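Local coordinates for protein malonyl-CoA decarboxylase (Rhodopseudomonas palustris, PDB 4KSA) that probably catalyses the decarboxylation of malonyl-CoA, releasing carbon dioxide and leaving acetyl-CoA, at residues 309-314 and 362-367; 316-319 and 324-327; 341-346 and 393-398; 366-369 and 375-378. One frame throughout, in Å; residues are numbered along the deposited sequence.

Interaction 1 (309-314 and 362-367)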
loop_
_atom_site.group_PDB
_atom_site.type_symbol
_atom_site.label_atom_id
_atom_site.label_comp_id
_atom_site.label_asym_id
_atom_site.label_seq_id
_atom_site.Cartn_x
_atom_site.Cartn_y
_atom_site.Cartn_z
ATOM N N PRO A 309 33.689 -24.035 -4.447
ATOM C CA PRO A 309 34.709 -23.382 -5.268
ATOM C C PRO A 309 35.958 -23.227 -4.423
ATOM O O PRO A 309 35.878 -22.931 -3.235
ATOM C CB PRO A 309 34.050 -22.050 -5.616
ATOM C CG PRO A 309 33.297 -21.731 -4.363
ATOM C CD PRO A 309 32.656 -23.063 -4.026
ATOM N N GLY A 310 37.116 -23.462 -5.008
ATOM C CA GLY A 310 38.312 -23.312 -4.208
ATOM C C GLY A 310 38.787 -24.578 -3.534
ATOM O O GLY A 310 39.815 -24.547 -2.854
ATOM N N PHE A 311 38.047 -25.680 -3.686
ATOM C CA PHE A 311 38.485 -26.956 -3.107
ATOM C C PHE A 311 39.589 -27.454 -4.024
ATOM O O PHE A 311 40.655 -27.854 -3.559
ATOM C CB PHE A 311 37.365 -27.999 -3.069
ATOM C CG PHE A 311 37.831 -29.381 -2.647
ATOM C CD1 PHE A 311 38.388 -29.596 -1.394
ATOM C CD2 PHE A 311 37.719 -30.468 -3.520
ATOM C CE1 PHE A 311 38.831 -30.877 -1.010
ATOM C CE2 PHE A 311 38.157 -31.746 -3.146
ATOM C CZ PHE A 311 38.713 -31.949 -1.892
ATOM N N ALA A 312 39.329 -27.407 -5.328
ATOM C CA ALA A 312 40.310 -27.841 -6.312
ATOM C C ALA A 312 41.626 -27.087 -6.133
ATOM O O ALA A 312 42.708 -27.688 -6.084
ATOM C CB ALA A 312 39.774 -27.620 -7.716
ATOM N N LYS A 313 41.527 -25.767 -6.031
ATOM C CA LYS A 313 42.707 -24.935 -5.870
ATOM C C LYS A 313 43.469 -25.347 -4.621
ATOM O O LYS A 313 44.697 -25.461 -4.633
ATOM C CB LYS A 313 42.310 -23.455 -5.771
ATOM C CG LYS A 313 41.360 -22.963 -6.873
ATOM C CD LYS A 313 41.433 -21.434 -7.018
ATOM C CE LYS A 313 40.331 -20.859 -7.925
ATOM N NZ LYS A 313 39.015 -20.677 -7.216
ATOM N N TRP A 314 42.733 -25.574 -3.543
ATOM C CA TRP A 314 43.342 -25.965 -2.284
ATOM C C TRP A 314 44.049 -27.309 -2.391
ATOM O O TRP A 314 45.168 -27.454 -1.913
ATOM C CB TRP A 314 42.285 -26.049 -1.188
ATOM C CG TRP A 314 42.823 -26.537 0.119
ATOM C CD1 TRP A 314 43.507 -25.812 1.045
ATOM C CD2 TRP A 314 42.719 -27.867 0.648
ATOM N NE1 TRP A 314 43.843 -26.603 2.119
ATOM C CE2 TRP A 314 43.376 -27.871 1.900
ATOM C CE3 TRP A 314 42.151 -29.061 0.175
ATOM C CZ2 TRP A 314 43.460 -29.015 2.700
ATOM C CZ3 TRP A 314 42.237 -30.200 0.969
ATOM C CH2 TRP A 314 42.896 -30.168 2.217
ATOM N N ALA A 362 36.985 -32.993 4.123
ATOM C CA ALA A 362 36.684 -32.756 5.530
ATOM C C ALA A 362 37.746 -31.893 6.226
ATOM O O ALA A 362 37.418 -31.004 7.006
ATOM C CB ALA A 362 36.528 -34.080 6.253
ATOM N N ALA A 363 39.020 -32.152 5.957
ATOM C CA ALA A 363 40.070 -31.360 6.582
ATOM C C ALA A 363 39.981 -29.959 5.986
ATOM O O ALA A 363 40.203 -28.965 6.676
ATOM C CB ALA A 363 41.436 -31.965 6.309
ATOM N N TYR A 364 39.655 -29.891 4.699
ATOM C CA TYR A 364 39.499 -28.612 4.019
ATOM C C TYR A 364 38.454 -27.790 4.795
ATOM O O TYR A 364 38.752 -26.754 5.389
ATOM C CB TYR A 364 39.020 -28.857 2.585
ATOM C CG TYR A 364 38.636 -27.612 1.830
ATOM C CD1 TYR A 364 39.552 -26.586 1.628
ATOM C CD2 TYR A 364 37.360 -27.470 1.291
ATOM C CE1 TYR A 364 39.214 -25.444 0.903
ATOM C CE2 TYR A 364 37.008 -26.331 0.558
ATOM C CZ TYR A 364 37.944 -25.324 0.368
ATOM O OH TYR A 364 37.618 -24.215 -0.375
ATOM N N PHE A 365 37.231 -28.289 4.800
ATOM C CA PHE A 365 36.143 -27.634 5.485
ATOM C C PHE A 365 36.370 -27.403 6.964
ATOM O O PHE A 365 36.166 -26.295 7.454
ATOM C CB PHE A 365 34.867 -28.443 5.295
ATOM C CG PHE A 365 34.258 -28.295 3.939
ATOM C CD1 PHE A 365 33.825 -29.410 3.234
ATOM C CD2 PHE A 365 34.060 -27.033 3.388
ATOM C CE1 PHE A 365 33.196 -29.270 2.002
ATOM C CE2 PHE A 365 33.433 -26.882 2.159
ATOM C CZ PHE A 365 32.998 -28.000 1.464
ATOM N N LEU A 366 36.790 -28.434 7.686
ATOM C CA LEU A 366 36.980 -28.289 9.123
ATOM C C LEU A 366 38.310 -27.741 9.608
ATOM O O LEU A 366 38.382 -27.213 10.720
ATOM C CB LEU A 366 36.706 -29.616 9.826
ATOM C CG LEU A 366 35.240 -29.973 10.068
ATOM C CD1 LEU A 366 34.444 -29.832 8.806
ATOM C CD2 LEU A 366 35.154 -31.390 10.569
ATOM N N GLN A 367 39.356 -27.840 8.793
ATOM C CA GLN A 367 40.675 -27.370 9.215
ATOM C C GLN A 367 41.266 -26.205 8.424
ATOM O O GLN A 367 41.949 -25.359 8.991
ATOM C CB GLN A 367 41.663 -28.542 9.207
ATOM C CG GLN A 367 41.447 -29.571 10.318
ATOM C CD GLN A 367 42.096 -30.919 10.010
ATOM O OE1 GLN A 367 43.246 -30.988 9.556
ATOM N NE2 GLN A 367 41.360 -32.000 10.265
#
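Tyr364 reaches from helix 347-367 into the start of helix 311-320, where Phe311 and Trp314, one helical turn apart, lie on the same side of its ring plane. The Phe311 edge is directed at the Tyr364 face in an offset edge-to-face pair, centroids 5.4 Å apart and planes at 60°. Phe311 CA adds a CH-pi contact, 4.2 Å from the Tyr364 centroid. The indole is met differently: Tyr364 CB stands over the six-membered ring of Trp314, 4.0 Å from its centroid, and CD1 of Tyr364 comes within 3.6 Å of Trp314 CD2. CG of Tyr364 lies anti to the backbone N (chi1 172°), which carries the ring across to helix 311-320. Packing is dense where this ring meets both aromatics; on the looser side Ala363 CB stays 4.7 Å from Trp314 CH2, and exposed Lys313 and Gln367 stay apart. Putting an alanine at Tyr364 is likely to leave Phe311 and Trp314 without their shared aromatic partner and Asp377 without the hydroxyl. That hydroxyl is weakly bonded to Asp377, just before helix 378-385, while Phe311 also touches Ser407 of helix 401-407 and neighbouring Phe365 packs on strand 389-394.

Interaction 2 (316-319 and 324-327); sequences KRER and STLL
Ser324 and Glu318 hold the chain together where it leaves helix 311-320, and the Glu318 side chain can be traced outward atom by atom. Its CB has nothing of segment 324-327 within 4.2 Å. The first torsion, with CG anti to the backbone N (chi1 -157°), and a bend at chi2 of 55° then swing the chain toward the loop. CG comes 3.4 Å from Ser324 OG and passes obliquely by Leu327, whose CD1 is at the limit of contact. CD lies 3.5 Å from the same Ser324 OG. At the tip, OE2 takes a hydrogen bond from Ser324 OG at 2.8 Å, through the lone pair turned away from the other carboxylate oxygen. OE2 also receives a second, weak bond from Thr325 N, 3.4 Å long with an N-H...O angle of 139°. One carboxylate oxygen thus holds a hydroxyl and the next backbone N-H, which ties the loop at Ser324, with a weaker hold at Thr325.

Leu327 supplies the apolar half of the contact. Its CD1 lies 3.9 Å from Arg319 CA and 4.2 Å from the CG atoms of both Glu318 and Arg319; the same methyl also rests against the Glu318 carbonyl. The Leu327 side chain packs on Leu335 and Leu360 as well. Arg319 turns its guanidinium group away to a salt bridge with Asp339, while its carbonyl oxygen accepts a bond from Arg332. The pattern is that of a short helix-loop-helix connection, in which a glutamate of the last turn of helix 311-320 ties down the loop leading to helix 329-335.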
loop_
_atom_site.group_PDB
_atom_site.type_symbol
_atom_site.label_atom_id
_atom_site.label_comp_id
_atom_site.label_asym_id
_atom_site.label_seq_id
_atom_site.Cartn_x
_atom_site.Cartn_y
_atom_site.Cartn_z
ATOM N N LYS A 316 45.266 -28.743 -4.964
ATOM C CA LYS A 316 46.442 -28.539 -5.810
ATOM C C LYS A 316 47.602 -28.144 -4.912
ATOM O O LYS A 316 48.653 -28.767 -4.915
ATOM C CB LYS A 316 46.157 -27.410 -6.804
ATOM C CG LYS A 316 47.378 -26.760 -7.422
ATOM C CD LYS A 316 48.036 -27.652 -8.461
ATOM C CE LYS A 316 49.131 -26.893 -9.209
ATOM N NZ LYS A 316 50.032 -27.784 -10.009
ATOM N N ARG A 317 47.386 -27.091 -4.138
ATOM C CA ARG A 317 48.384 -26.582 -3.215
ATOM C C ARG A 317 48.849 -27.664 -2.238
ATOM O O ARG A 317 50.012 -27.707 -1.853
ATOM C CB ARG A 317 47.782 -25.408 -2.442
ATOM C CG ARG A 317 48.724 -24.679 -1.500
ATOM C CD ARG A 317 47.932 -23.642 -0.711
ATOM N NE ARG A 317 46.927 -22.994 -1.558
ATOM C CZ ARG A 317 45.691 -22.693 -1.158
ATOM N NH1 ARG A 317 45.304 -22.974 0.084
ATOM N NH2 ARG A 317 44.829 -22.142 -2.011
ATOM N N GLU A 318 47.935 -28.537 -1.842
ATOM C CA GLU A 318 48.257 -29.587 -0.887
ATOM C C GLU A 318 49.122 -30.667 -1.524
ATOM O O GLU A 318 49.964 -31.282 -0.867
ATOM C CB GLU A 318 46.968 -30.203 -0.343
ATOM C CG GLU A 318 47.120 -30.887 1.000
ATOM C CD GLU A 318 47.719 -29.970 2.043
ATOM O OE1 GLU A 318 47.309 -28.791 2.092
ATOM O OE2 GLU A 318 48.588 -30.425 2.820
ATOM N N ARG A 319 48.902 -30.899 -2.810
ATOM C CA ARG A 319 49.665 -31.896 -3.530
ATOM C C ARG A 319 51.055 -31.352 -3.809
ATOM O O ARG A 319 52.057 -31.972 -3.425
ATOM C CB ARG A 319 48.959 -32.263 -4.836
ATOM C CG ARG A 319 47.706 -33.108 -4.629
ATOM C CD ARG A 319 47.600 -34.206 -5.678
ATOM N NE ARG A 319 46.828 -33.809 -6.848
ATOM C CZ ARG A 319 46.829 -34.476 -8.000
ATOM N NH1 ARG A 319 46.089 -34.053 -9.013
ATOM N NH2 ARG A 319 47.589 -35.553 -8.147
ATOM N N SER A 324 53.100 -32.078 2.481
ATOM C CA SER A 324 51.688 -32.078 2.854
ATOM C C SER A 324 51.396 -32.728 4.210
ATOM O O SER A 324 51.909 -33.797 4.537
ATOM C CB SER A 324 50.857 -32.768 1.774
ATOM O OG SER A 324 49.526 -32.951 2.217
ATOM N N THR A 325 50.550 -32.066 4.990
ATOM C CA THR A 325 50.182 -32.543 6.318
ATOM C C THR A 325 49.599 -33.957 6.289
ATOM O O THR A 325 50.001 -34.804 7.078
ATOM C CB THR A 325 49.135 -31.594 6.982
ATOM O OG1 THR A 325 49.519 -30.220 6.777
ATOM C CG2 THR A 325 49.020 -31.896 8.489
ATOM N N LEU A 326 48.642 -34.211 5.401
ATOM C CA LEU A 326 48.056 -35.540 5.334
ATOM C C LEU A 326 47.848 -36.056 3.921
ATOM O O LEU A 326 46.742 -36.060 3.382
ATOM C CB LEU A 326 46.727 -35.618 6.099
ATOM C CG LEU A 326 46.250 -37.066 6.370
ATOM C CD1 LEU A 326 46.474 -37.422 7.849
ATOM C CD2 LEU A 326 44.770 -37.223 5.995
ATOM N N LEU A 327 48.955 -36.487 3.340
ATOM C CA LEU A 327 48.998 -37.078 2.021
ATOM C C LEU A 327 50.152 -38.060 2.087
ATOM O O LEU A 327 51.316 -37.675 1.944
ATOM C CB LEU A 327 49.279 -36.037 0.939
ATOM C CG LEU A 327 48.106 -35.180 0.474
ATOM C CD1 LEU A 327 48.534 -34.392 -0.761
ATOM C CD2 LEU A 327 46.909 -36.065 0.155
#

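Interaction 3 (341-346 and 393-398); sequences PNWFDD and LNFLGD
Phe395 and Leu396 are the two central residues of a type II beta turn, Asn394 to Gly397, that ends strand 389-394, outermost in this chain's sheet, and they pack against the 3-10 turn of Trp343 and Phe344 ahead of helix 347-367. Leu396, at the third position of the turn, has a positive phi of 52° and points its side chain at the other segment. Its CD2 touches Trp343 CH2 at 3.6 Å and Phe344 CB at 3.7 Å, while CD1 reaches Trp343 CZ3 at 3.9 Å; both branches therefore lodge between the far end of the indole and the base of the phenylalanine. Trp343 has CG between its backbone N and carbonyl carbon (chi1 62°), which brings the six-membered ring forward to this meeting point. There CH2 also lies 3.5 Å from Phe395 CZ. The two rings meet rim to rim, centroids 5.7 Å apart and planes at 45°, neither over the face of the other. The Phe344 ring leads away, leaving CB to make the contact. An alanine in place of Leu396 is likely to leave a gap between Trp343 CH2 and Phe344 CB, with the indole less firmly held. Met404 of helix 401-407 touches Trp343, Phe344 and Leu396 alike. Every contact across the two segments joins carbon to carbon, so the association rests on shape and exclusion of water, without a directional polar bond between them.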
loop_
_atom_site.group_PDB
_atom_site.type_symbol
_atom_site.label_atom_id
_atom_site.label_comp_id
_atom_site.label_asym_id
_atom_site.label_seq_id
_atom_site.Cartn_x
_atom_site.Cartn_y
_atom_site.Cartn_z
ATOM N N PRO A 341 41.245 -37.388 -18.231
ATOM C CA PRO A 341 40.066 -36.954 -18.987
ATOM C C PRO A 341 38.731 -37.035 -18.261
ATOM O O PRO A 341 38.181 -36.015 -17.849
ATOM C CB PRO A 341 40.099 -37.856 -20.214
ATOM C CG PRO A 341 41.555 -37.980 -20.470
ATOM C CD PRO A 341 42.114 -38.227 -19.079
ATOM N N ASN A 342 38.205 -38.244 -18.112
ATOM C CA ASN A 342 36.916 -38.405 -17.460
ATOM C C ASN A 342 36.926 -39.505 -16.421
ATOM O O ASN A 342 36.062 -40.378 -16.445
ATOM C CB ASN A 342 35.840 -38.726 -18.499
ATOM C CG ASN A 342 35.945 -37.865 -19.739
ATOM O OD1 ASN A 342 36.944 -37.914 -20.465
ATOM N ND2 ASN A 342 34.912 -37.069 -19.993
ATOM N N TRP A 343 37.884 -39.470 -15.502
ATOM C CA TRP A 343 37.953 -40.503 -14.476
ATOM C C TRP A 343 36.577 -40.830 -13.897
ATOM O O TRP A 343 36.296 -41.981 -13.564
ATOM C CB TRP A 343 38.901 -40.088 -13.347
ATOM C CG TRP A 343 38.488 -38.854 -12.616
ATOM C CD1 TRP A 343 38.927 -37.581 -12.837
ATOM C CD2 TRP A 343 37.551 -38.776 -11.539
ATOM N NE1 TRP A 343 38.323 -36.715 -11.960
ATOM C CE2 TRP A 343 37.473 -37.421 -11.152
ATOM C CE3 TRP A 343 36.767 -39.721 -10.862
ATOM C CZ2 TRP A 343 36.643 -36.987 -10.118
ATOM C CZ3 TRP A 343 35.942 -39.290 -9.835
ATOM C CH2 TRP A 343 35.888 -37.931 -9.472
ATOM N N PHE A 344 35.718 -39.819 -13.786
ATOM C CA PHE A 344 34.377 -40.022 -13.246
ATOM C C PHE A 344 33.544 -40.995 -14.089
ATOM O O PHE A 344 32.540 -41.533 -13.621
ATOM C CB PHE A 344 33.635 -38.676 -13.088
ATOM C CG PHE A 344 33.541 -37.858 -14.357
ATOM C CD1 PHE A 344 34.580 -37.013 -14.739
ATOM C CD2 PHE A 344 32.407 -37.930 -15.164
ATOM C CE1 PHE A 344 34.490 -36.249 -15.909
ATOM C CE2 PHE A 344 32.307 -37.171 -16.335
ATOM C CZ PHE A 344 33.351 -36.329 -16.708
ATOM N N ASP A 345 33.964 -41.227 -15.328
ATOM C CA ASP A 345 33.246 -42.147 -16.193
ATOM C C ASP A 345 33.663 -43.611 -15.981
ATOM O O ASP A 345 33.371 -44.474 -16.804
ATOM C CB ASP A 345 33.428 -41.748 -17.660
ATOM C CG ASP A 345 32.685 -40.469 -18.008
ATOM O OD1 ASP A 345 31.663 -40.185 -17.345
ATOM O OD2 ASP A 345 33.110 -39.760 -18.951
ATOM N N ASP A 346 34.344 -43.887 -14.874
ATOM C CA ASP A 346 34.768 -45.246 -14.554
ATOM C C ASP A 346 34.408 -45.586 -13.112
ATOM O O ASP A 346 35.210 -45.382 -12.206
ATOM C CB ASP A 346 36.278 -45.408 -14.734
ATOM C CG ASP A 346 36.764 -46.807 -14.362
ATOM O OD1 ASP A 346 36.429 -47.774 -15.083
ATOM O OD2 ASP A 346 37.471 -46.944 -13.340
ATOM N N LEU A 393 28.738 -34.425 2.498
ATOM C CA LEU A 393 29.637 -34.180 1.376
ATOM C C LEU A 393 29.162 -35.038 0.213
ATOM O O LEU A 393 29.053 -36.247 0.343
ATOM C CB LEU A 393 31.068 -34.543 1.770
ATOM C CG LEU A 393 31.553 -33.944 3.094
ATOM C CD1 LEU A 393 33.015 -34.283 3.313
ATOM C CD2 LEU A 393 31.375 -32.441 3.069
ATOM N N ASN A 394 28.878 -34.422 -0.926
ATOM C CA ASN A 394 28.372 -35.172 -2.062
ATOM C C ASN A 394 29.387 -35.426 -3.152
ATOM O O ASN A 394 29.482 -34.655 -4.105
ATOM C CB ASN A 394 27.168 -34.454 -2.668
ATOM C CG ASN A 394 26.044 -34.277 -1.681
ATOM O OD1 ASN A 394 25.501 -35.250 -1.163
ATOM N ND2 ASN A 394 25.690 -33.028 -1.404
ATOM N N PHE A 395 30.132 -36.521 -3.027
ATOM C CA PHE A 395 31.127 -36.872 -4.031
ATOM C C PHE A 395 30.438 -36.941 -5.396
ATOM O O PHE A 395 29.351 -37.506 -5.522
ATOM C CB PHE A 395 31.765 -38.231 -3.706
ATOM C CG PHE A 395 32.927 -38.579 -4.598
ATOM C CD1 PHE A 395 34.169 -37.972 -4.413
ATOM C CD2 PHE A 395 32.767 -39.462 -5.659
ATOM C CE1 PHE A 395 35.233 -38.239 -5.276
ATOM C CE2 PHE A 395 33.828 -39.732 -6.528
ATOM C CZ PHE A 395 35.059 -39.119 -6.335
ATOM N N LEU A 396 31.070 -36.351 -6.407
ATOM C CA LEU A 396 30.530 -36.349 -7.764
ATOM C C LEU A 396 29.090 -35.854 -7.885
ATOM O O LEU A 396 28.285 -36.431 -8.609
ATOM C CB LEU A 396 30.653 -37.747 -8.371
ATOM C CG LEU A 396 32.062 -38.105 -8.848
ATOM C CD1 LEU A 396 32.123 -39.529 -9.395
ATOM C CD2 LEU A 396 32.451 -37.108 -9.922
ATOM N N GLY A 397 28.771 -34.778 -7.177
ATOM C CA GLY A 397 27.435 -34.225 -7.257
ATOM C C GLY A 397 27.267 -33.427 -8.542
ATOM O O GLY A 397 26.176 -33.371 -9.115
ATOM N N ASP A 398 28.349 -32.813 -9.008
ATOM C CA ASP A 398 28.293 -32.022 -10.228
ATOM C C ASP A 398 29.441 -32.358 -11.175
ATOM O O ASP A 398 30.582 -31.947 -10.960
ATOM C CB ASP A 398 28.319 -30.531 -9.872
ATOM C CG ASP A 398 28.344 -29.639 -11.094
ATOM O OD1 ASP A 398 27.616 -29.944 -12.065
ATOM O OD2 ASP A 398 29.079 -28.629 -11.081
#

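Interaction 4 (366-369 and 375-378); sequences LQAK and PLDP
Ala368 O accepts the backbone N-H of Leu376 in a nearly straight hydrogen bond, 3.0 Å long with an angle of 174° at the hydrogen. The donor lies 33° from the carbonyl plane. This bond belongs to a single beta bridge that pairs Lys369 with Pro375, whose CA atoms are 4.5 Å apart. Pro375, lacking an N-H, has no hydrogen to offer in return.

The Leu376 side chain packs beside the bond. With CG anti to its backbone N (chi1 -164°), it runs alongside the backbone leaving the helix: CB lies against the carbonyl of Lys369, 3.4 Å from its O, and CD1 makes the apolar touch, 3.7 Å from Ala368 CB. Trp314 of helix 311-320 contacts both Ala368 and Leu376. Lys369 bends at chi2 and chi4, bringing CD to 4.1 Å from Pro375 N and folding NZ back over the helix end. There NZ makes weak hydrogen bonds to two carbonyls, Leu366 O at 3.2 Å and Gln367 O; a positive charge at this C-terminal end would probably be favourable to the helix dipole.

Asp377, just beyond the bridge, is the N-cap of the following helix, its OD2 weakly bonded to Ala380 N. The geometry is that of a compact helix-to-helix turn: helix 347-367 ends at Gln367, the ten-residue connection 368-377 is closed by one backbone bridge, with five residues between Lys369 and Pro375, and helix 378-385 starts directly after it.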
loop_
_atom_site.group_PDB
_atom_site.type_symbol
_atom_site.label_atom_id
_atom_site.label_comp_id
_atom_site.label_asym_id
_atom_site.label_seq_id
_atom_site.Cartn_x
_atom_site.Cartn_y
_atom_site.Cartn_z
ATOM N N LEU A 366 36.790 -28.434 7.686
ATOM C CA LEU A 366 36.980 -28.289 9.123
ATOM C C LEU A 366 38.310 -27.741 9.608
ATOM O O LEU A 366 38.382 -27.213 10.720
ATOM C CB LEU A 366 36.706 -29.616 9.826
ATOM C CG LEU A 366 35.240 -29.973 10.068
ATOM C CD1 LEU A 366 34.444 -29.832 8.806
ATOM C CD2 LEU A 366 35.154 -31.390 10.569
ATOM N N GLN A 367 39.356 -27.840 8.793
ATOM C CA GLN A 367 40.675 -27.370 9.215
ATOM C C GLN A 367 41.266 -26.205 8.424
ATOM O O GLN A 367 41.949 -25.359 8.991
ATOM C CB GLN A 367 41.663 -28.542 9.207
ATOM C CG GLN A 367 41.447 -29.571 10.318
ATOM C CD GLN A 367 42.096 -30.919 10.010
ATOM O OE1 GLN A 367 43.246 -30.988 9.556
ATOM N NE2 GLN A 367 41.360 -32.000 10.265
ATOM N N ALA A 368 41.008 -26.158 7.123
ATOM C CA ALA A 368 41.539 -25.085 6.277
ATOM C C ALA A 368 40.945 -23.706 6.590
ATOM O O ALA A 368 39.745 -23.475 6.405
ATOM C CB ALA A 368 41.311 -25.426 4.803
ATOM N N LYS A 369 41.787 -22.792 7.059
ATOM C CA LYS A 369 41.330 -21.446 7.375
ATOM C C LYS A 369 41.757 -20.446 6.297
ATOM O O LYS A 369 42.522 -20.783 5.393
ATOM C CB LYS A 369 41.870 -21.018 8.741
ATOM C CG LYS A 369 41.370 -21.883 9.873
ATOM C CD LYS A 369 39.871 -21.752 10.026
ATOM C CE LYS A 369 39.312 -22.755 11.026
ATOM N NZ LYS A 369 39.074 -24.098 10.416
ATOM N N PRO A 375 36.780 -20.063 7.934
ATOM C CA PRO A 375 36.837 -21.183 7.002
ATOM C C PRO A 375 37.211 -20.670 5.610
ATOM O O PRO A 375 36.594 -19.752 5.078
ATOM C CB PRO A 375 35.427 -21.782 7.085
ATOM C CG PRO A 375 34.611 -20.747 7.843
ATOM C CD PRO A 375 35.587 -20.150 8.785
ATOM N N LEU A 376 38.248 -21.270 5.047
ATOM C CA LEU A 376 38.777 -20.907 3.743
ATOM C C LEU A 376 37.762 -20.910 2.598
ATOM O O LEU A 376 37.789 -20.016 1.750
ATOM C CB LEU A 376 39.934 -21.846 3.415
ATOM C CG LEU A 376 40.956 -21.569 2.320
ATOM C CD1 LEU A 376 41.701 -22.874 2.135
ATOM C CD2 LEU A 376 40.333 -21.142 0.991
ATOM N N ASP A 377 36.875 -21.899 2.548
ATOM C CA ASP A 377 35.903 -21.938 1.456
ATOM C C ASP A 377 34.862 -20.843 1.599
ATOM O O ASP A 377 34.130 -20.784 2.589
ATOM C CB ASP A 377 35.198 -23.295 1.383
ATOM C CG ASP A 377 34.080 -23.332 0.323
ATOM O OD1 ASP A 377 34.376 -23.300 -0.895
ATOM O OD2 ASP A 377 32.895 -23.398 0.718
ATOM N N PRO A 378 34.783 -19.956 0.603
ATOM C CA PRO A 378 33.831 -18.841 0.587
ATOM C C PRO A 378 32.342 -19.216 0.753
ATOM O O PRO A 378 31.595 -18.491 1.409
ATOM C CB PRO A 378 34.121 -18.164 -0.756
ATOM C CG PRO A 378 34.680 -19.289 -1.596
ATOM C CD PRO A 378 35.594 -19.967 -0.623
#

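How the interactions relate
Interactions 1 and 4 form one continuous patch: their centres are 6 Å apart, they share Leu366 and Gln367 of helix 347-367, and Trp314 CD1 packs 3.6 Å from Leu376 CD1. Interaction 2 extends the patch along helix 311-320, its centre 11 Å from that of interaction 1, and Arg317 NH1 approaches Leu376 CD1 of interaction 4 to 4.1 Å. Interaction 3 lies farther off, 17 Å from interaction 1 between centres, yet Phe365 CE1 meets Leu393 CD2 at 3.8 Å, joining helix 347-367 to strand 389-394. All four lie away from His162, which binds magnesium in a structure of this protein; no ligand takes part in them, consistent with plain packing of the C-terminal domain.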